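Local structure of acyl-CoA thioesterase YbgC (2PZH) at residues C5-Y9 with E10-S14; F34-Q38 with N39-E43. The protein hydrolyses the thioester bond of long-chain acyl-CoAs (C12 to C18) and benzoyl-CoA, with low activity on shorter chains, and may take part in phospholipid metabolism. One frame throughout, in Å; residues are numbered along the deposited sequence.

Contact 1: C5-Y9 with E10-S14; sequences CRVYY and EDTDS
Asp11 and Tyr8 clasp each other twice across a short turn. The carboxylate oxygen Asp11 OD2 accepts a hydrogen bond from Tyr8 N at 3.0 Å, nearly straight (176° at the hydrogen), using its anti side and meeting it 29° out of the carboxylate plane. In return, Asp11 N donates to Tyr8 O at 2.9 Å. The torsion about CA-CB of Asp11 (-67°) sets CG beside its own backbone N, which turns the carboxylate back toward the preceding residues. One step on, Tyr9 O accepts two hydrogen bonds from the same face of its plane, from Thr12 N at 3.1 Å and from Thr12 OG1 at 2.9 Å. The two backbone bonds link residues three apart, as expected of the 3-10 turn at Tyr9 to Asp11, while the Thr12 hydroxyl adds a second grip on Tyr9 O.

The tightly packed part is the buried side, where Val7 CG1 lies 3.9 Å from Thr12 CG2 and 4.0 Å from Asp11 CB. The looser side carries Tyr8, Tyr9 and Glu10, all partly exposed: Glu10 OE1 comes no nearer to the Tyr8 side chain than 4.0 Å, at CB. Their polar ends look to the third subunit of the tetramer, Tyr8 OH to its Glu33, Tyr9 OH to its Glu43, and Glu10 OE2 in a salt bridge to its Arg29.

The turn leads directly into Asp13, the predicted active-site residue. Before it, strand 3-6 pairs antiparallel with strand 67-77, where Cys5 packs on Ile70 and Val7 on Leu68; both Cys5 and Val7 also touch Tyr26 of helix 22-36.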
loop_
_atom_site.group_PDB
_atom_site.type_symbol
_atom_site.label_atom_id
_atom_site.label_comp_id
_atom_site.label_asym_id
_atom_site.label_seq_id
_atom_site.Cartn_x
_atom_site.Cartn_y
_atom_site.Cartn_z
ATOM N N CYS A 5 13.742 -4.078 -8.844
ATOM C CA CYS A 5 12.843 -4.142 -7.687
ATOM C C CYS A 5 12.677 -5.597 -7.267
ATOM O O CYS A 5 12.446 -6.448 -8.109
ATOM C CB CYS A 5 11.458 -3.593 -8.079
ATOM S SG CYS A 5 11.475 -1.847 -8.529
ATOM N N ARG A 6 12.783 -5.888 -5.972
ATOM C CA ARG A 6 12.469 -7.218 -5.470
ATOM C C ARG A 6 10.964 -7.295 -5.166
ATOM O O ARG A 6 10.387 -6.307 -4.709
ATOM C CB ARG A 6 13.265 -7.489 -4.191
ATOM C CG ARG A 6 12.939 -8.812 -3.540
ATOM C CD ARG A 6 13.647 -9.952 -4.238
ATOM N NE ARG A 6 15.075 -9.949 -3.911
ATOM C CZ ARG A 6 15.926 -10.920 -4.226
ATOM N NH1 ARG A 6 15.509 -12.001 -4.869
ATOM N NH2 ARG A 6 17.206 -10.825 -3.866
ATOM N N VAL A 7 10.335 -8.442 -5.433
ATOM C CA VAL A 7 8.923 -8.648 -5.067
ATOM C C VAL A 7 8.869 -9.203 -3.644
ATOM O O VAL A 7 9.359 -10.298 -3.367
ATOM C CB VAL A 7 8.177 -9.633 -6.020
ATOM C CG1 VAL A 7 6.721 -9.892 -5.494
ATOM C CG2 VAL A 7 8.189 -9.099 -7.454
ATOM N N TYR A 8 8.287 -8.414 -2.746
ATOM C CA TYR A 8 8.185 -8.787 -1.327
ATOM C C TYR A 8 6.757 -9.182 -0.970
ATOM O O TYR A 8 5.840 -8.977 -1.773
ATOM C CB TYR A 8 8.570 -7.598 -0.467
ATOM C CG TYR A 8 10.020 -7.228 -0.583
ATOM C CD1 TYR A 8 11.002 -8.027 -0.030
ATOM C CD2 TYR A 8 10.400 -6.073 -1.269
ATOM C CE1 TYR A 8 12.364 -7.677 -0.138
ATOM C CE2 TYR A 8 11.745 -5.724 -1.392
ATOM C CZ TYR A 8 12.714 -6.537 -0.829
ATOM O OH TYR A 8 14.035 -6.170 -0.947
ATOM N N TYR A 9 6.547 -9.731 0.222
ATOM C CA TYR A 9 5.154 -10.097 0.633
ATOM C C TYR A 9 4.160 -8.957 0.474
ATOM O O TYR A 9 3.012 -9.177 0.072
ATOM C CB TYR A 9 5.120 -10.592 2.087
ATOM C CG TYR A 9 5.648 -11.988 2.267
ATOM C CD1 TYR A 9 6.867 -12.213 2.900
ATOM C CD2 TYR A 9 4.927 -13.091 1.823
ATOM C CE1 TYR A 9 7.366 -13.511 3.073
ATOM C CE2 TYR A 9 5.420 -14.373 1.984
ATOM C CZ TYR A 9 6.632 -14.579 2.611
ATOM O OH TYR A 9 7.104 -15.869 2.754
ATOM N N GLU A 10 4.596 -7.738 0.787
ATOM C CA GLU A 10 3.716 -6.571 0.707
ATOM C C GLU A 10 3.168 -6.344 -0.722
ATOM O O GLU A 10 2.120 -5.704 -0.910
ATOM C CB GLU A 10 4.462 -5.324 1.170
ATOM C CG GLU A 10 5.538 -4.905 0.186
ATOM C CD GLU A 10 6.534 -3.906 0.750
ATOM O OE1 GLU A 10 7.400 -4.305 1.549
ATOM O OE2 GLU A 10 6.476 -2.738 0.336
ATOM N N ASP A 11 3.895 -6.861 -1.713
ATOM C CA ASP A 11 3.564 -6.649 -3.110
ATOM C C ASP A 11 2.615 -7.696 -3.650
ATOM O O ASP A 11 2.058 -7.533 -4.729
ATOM C CB ASP A 11 4.835 -6.743 -3.946
ATOM C CG ASP A 11 5.808 -5.597 -3.673
ATOM O OD1 ASP A 11 5.361 -4.451 -3.438
ATOM O OD2 ASP A 11 7.025 -5.852 -3.718
ATOM N N THR A 12 2.482 -8.802 -2.936
ATOM C CA THR A 12 1.736 -9.943 -3.450
ATOM C C THR A 12 0.280 -9.882 -2.995
ATOM O O THR A 12 -0.054 -9.162 -2.059
ATOM C CB THR A 12 2.364 -11.289 -2.982
ATOM O OG1 THR A 12 2.251 -11.416 -1.553
ATOM C CG2 THR A 12 3.852 -11.358 -3.370
ATOM N N ASP A 13 -0.573 -10.650 -3.656
ATOM C CA ASP A 13 -1.948 -10.862 -3.164
ATOM C C ASP A 13 -2.260 -12.331 -2.931
ATOM O O ASP A 13 -1.399 -13.182 -3.056
ATOM C CB ASP A 13 -2.989 -10.253 -4.100
ATOM C CG ASP A 13 -2.989 -10.886 -5.486
ATOM O OD1 ASP A 13 -2.490 -12.024 -5.694
ATOM O OD2 ASP A 13 -3.477 -10.191 -6.402
ATOM N N SER A 14 -3.508 -12.621 -2.553
ATOM C CA SER A 14 -3.887 -13.976 -2.156
ATOM C C SER A 14 -3.751 -14.979 -3.298
ATOM O O SER A 14 -3.655 -16.183 -3.072
ATOM C CB SER A 14 -5.333 -13.967 -1.654
ATOM O OG SER A 14 -6.184 -13.546 -2.705
#

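Contact 2: F34-Q38 with N39-E43; sequences FFFKQ and NVLPE
Asn39 bonds back to Phe36 in a backbone conformation uncommon for a residue with a side chain, its phi being +62°. This marks it as the C-prime residue of a Schellman motif, which ends helix 22-36. The evidence lies in the pair of bonds: Asn39 N reaches Phe36 O at 2.9 Å, closing a type I turn from Phe36 to Asn39, and Val40 N reaches Phe35 O at 3.2 Å, nearly straight at 167°. Phe35 O is shared, since Gln38 N approaches it at 2.8 Å from the opposite face of its carbonyl plane.

Beyond the cap, the chain doubles back along the helix end so that its apolar residues meet Phe35 and Phe36. Val40 CG2 sits at the edge of the Phe35 ring, 4.0 Å from Phe35 CB, and Val40 O lies 3.5 Å from Phe36 CA in a CA-H...O contact. Pro42, centre of an inverse gamma turn, spans both aromatics: its CD is 3.9 Å from Phe36 CE1, while its CB rests on Phe35. Phe35 further packs edge-to-face with Phe128 of helix 126-133, whose Leu131 also touches Val40 and Gln38. Lys37 and Gln38 lie on the exposed side. On the subunit interface, Phe36 packs on Arg6 of the third subunit and Pro42 on Tyr9 of that subunit.

At Phe36, Leu41 CD2 lies 3.6 Å from CE1, approaching the ring obliquely. Over Phe35 the approach is a true CH-pi contact, with Pro42 CB 3.8 Å from the ring centroid and only 13° off the ring normal.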
loop_
_atom_site.group_PDB
_atom_site.type_symbol
_atom_site.label_atom_id
_atom_site.label_comp_id
_atom_site.label_asym_id
_atom_site.label_seq_id
_atom_site.Cartn_x
_atom_site.Cartn_y
_atom_site.Cartn_z
ATOM N N PHE A 34 15.443 8.465 -11.456
ATOM C CA PHE A 34 16.234 9.219 -12.451
ATOM C C PHE A 34 16.570 10.622 -11.928
ATOM O O PHE A 34 17.667 11.158 -12.189
ATOM C CB PHE A 34 15.498 9.336 -13.790
ATOM C CG PHE A 34 15.572 8.095 -14.639
ATOM C CD1 PHE A 34 16.781 7.671 -15.179
ATOM C CD2 PHE A 34 14.428 7.361 -14.909
ATOM C CE1 PHE A 34 16.842 6.528 -15.966
ATOM C CE2 PHE A 34 14.483 6.220 -15.688
ATOM C CZ PHE A 34 15.688 5.807 -16.229
ATOM N N PHE A 35 15.622 11.220 -11.204
ATOM C CA PHE A 35 15.853 12.519 -10.612
ATOM C C PHE A 35 16.718 12.369 -9.376
ATOM O O PHE A 35 17.711 13.064 -9.238
ATOM C CB PHE A 35 14.551 13.224 -10.264
ATOM C CG PHE A 35 13.718 13.580 -11.457
ATOM C CD1 PHE A 35 13.680 14.884 -11.927
ATOM C CD2 PHE A 35 12.968 12.612 -12.107
ATOM C CE1 PHE A 35 12.900 15.223 -13.024
ATOM C CE2 PHE A 35 12.182 12.943 -13.213
ATOM C CZ PHE A 35 12.155 14.251 -13.672
ATOM N N PHE A 36 16.345 11.470 -8.468
ATOM C CA PHE A 36 17.158 11.260 -7.264
ATOM C C PHE A 36 18.635 11.032 -7.600
ATOM O O PHE A 36 19.523 11.507 -6.872
ATOM C CB PHE A 36 16.633 10.091 -6.428
ATOM C CG PHE A 36 15.221 10.283 -5.904
ATOM C CD1 PHE A 36 14.697 11.538 -5.693
ATOM C CD2 PHE A 36 14.443 9.174 -5.577
ATOM C CE1 PHE A 36 13.384 11.704 -5.213
ATOM C CE2 PHE A 36 13.156 9.327 -5.079
ATOM C CZ PHE A 36 12.623 10.592 -4.902
ATOM N N LYS A 37 18.906 10.312 -8.691
ATOM C CA LYS A 37 20.291 10.012 -9.075
ATOM C C LYS A 37 21.067 11.235 -9.589
ATOM O O LYS A 37 22.304 11.193 -9.682
ATOM C CB LYS A 37 20.361 8.842 -10.066
ATOM C CG LYS A 37 20.197 7.493 -9.382
ATOM C CD LYS A 37 20.403 6.315 -10.336
ATOM C CE LYS A 37 20.245 5.001 -9.579
ATOM N NZ LYS A 37 20.466 3.815 -10.456
ATOM N N GLN A 38 20.344 12.312 -9.898
ATOM C CA GLN A 38 20.941 13.603 -10.244
ATOM C C GLN A 38 20.764 14.576 -9.082
ATOM O O GLN A 38 20.816 15.801 -9.251
ATOM C CB GLN A 38 20.307 14.175 -11.516
ATOM C CG GLN A 38 20.283 13.197 -12.687
ATOM C CD GLN A 38 21.667 12.867 -13.225
ATOM O OE1 GLN A 38 22.580 13.685 -13.154
ATOM N NE2 GLN A 38 21.823 11.665 -13.776
ATOM N N ASN A 39 20.521 14.009 -7.904
ATOM C CA ASN A 39 20.451 14.755 -6.643
ATOM C C ASN A 39 19.340 15.795 -6.576
ATOM O O ASN A 39 19.475 16.825 -5.911
ATOM C CB ASN A 39 21.803 15.393 -6.317
ATOM C CG ASN A 39 22.943 14.393 -6.357
ATOM O OD1 ASN A 39 24.080 14.751 -6.665
ATOM N ND2 ASN A 39 22.649 13.141 -6.052
ATOM N N VAL A 40 18.233 15.521 -7.263
ATOM C CA VAL A 40 17.090 16.427 -7.228
ATOM C C VAL A 40 15.804 15.641 -7.003
ATOM O O VAL A 40 15.770 14.423 -7.208
ATOM C CB VAL A 40 16.989 17.287 -8.514
ATOM C CG1 VAL A 40 18.170 18.248 -8.608
ATOM C CG2 VAL A 40 16.912 16.410 -9.757
ATOM N N LEU A 41 14.758 16.335 -6.561
ATOM C CA LEU A 41 13.427 15.742 -6.493
ATOM C C LEU A 41 12.721 16.045 -7.817
ATOM O O LEU A 41 13.074 17.017 -8.498
ATOM C CB LEU A 41 12.632 16.316 -5.308
ATOM C CG LEU A 41 13.248 16.268 -3.902
ATOM C CD1 LEU A 41 12.266 16.806 -2.854
ATOM C CD2 LEU A 41 13.708 14.871 -3.513
ATOM N N PRO A 42 11.742 15.205 -8.209
ATOM C CA PRO A 42 11.019 15.445 -9.467
ATOM C C PRO A 42 9.929 16.503 -9.327
ATOM O O PRO A 42 8.807 16.324 -9.813
ATOM C CB PRO A 42 10.410 14.082 -9.785
ATOM C CG PRO A 42 10.218 13.440 -8.462
ATOM C CD PRO A 42 11.274 13.983 -7.529
ATOM N N GLU A 43 10.281 17.600 -8.668
ATOM C CA GLU A 43 9.380 18.727 -8.450
ATOM C C GLU A 43 10.262 19.926 -8.143
ATOM O O GLU A 43 11.435 19.756 -7.786
ATOM C CB GLU A 43 8.442 18.441 -7.271
ATOM C CG GLU A 43 9.152 17.899 -6.036
ATOM C CD GLU A 43 8.229 17.711 -4.835
ATOM O OE1 GLU A 43 7.922 18.716 -4.150
ATOM O OE2 GLU A 43 7.840 16.556 -4.556
#

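Contact 1 comes first along the chain and closes before contact 2 opens; their centres are 26 Å apart, and their nearest atoms, about 10 Å apart, do not touch. Contact 1 takes in the end of strand 3-6, helix 22-36 follows, and contact 2 ends that helix. The two turns thus lie before and after the central helix that the antiparallel sheet wraps in the hot-dog fold. Between subunits, however, they do meet: side chains of contact 1 reach contact 2 of the third subunit. The same pairing recurs in reverse, so both turns contribute to one interface of the homotetramer.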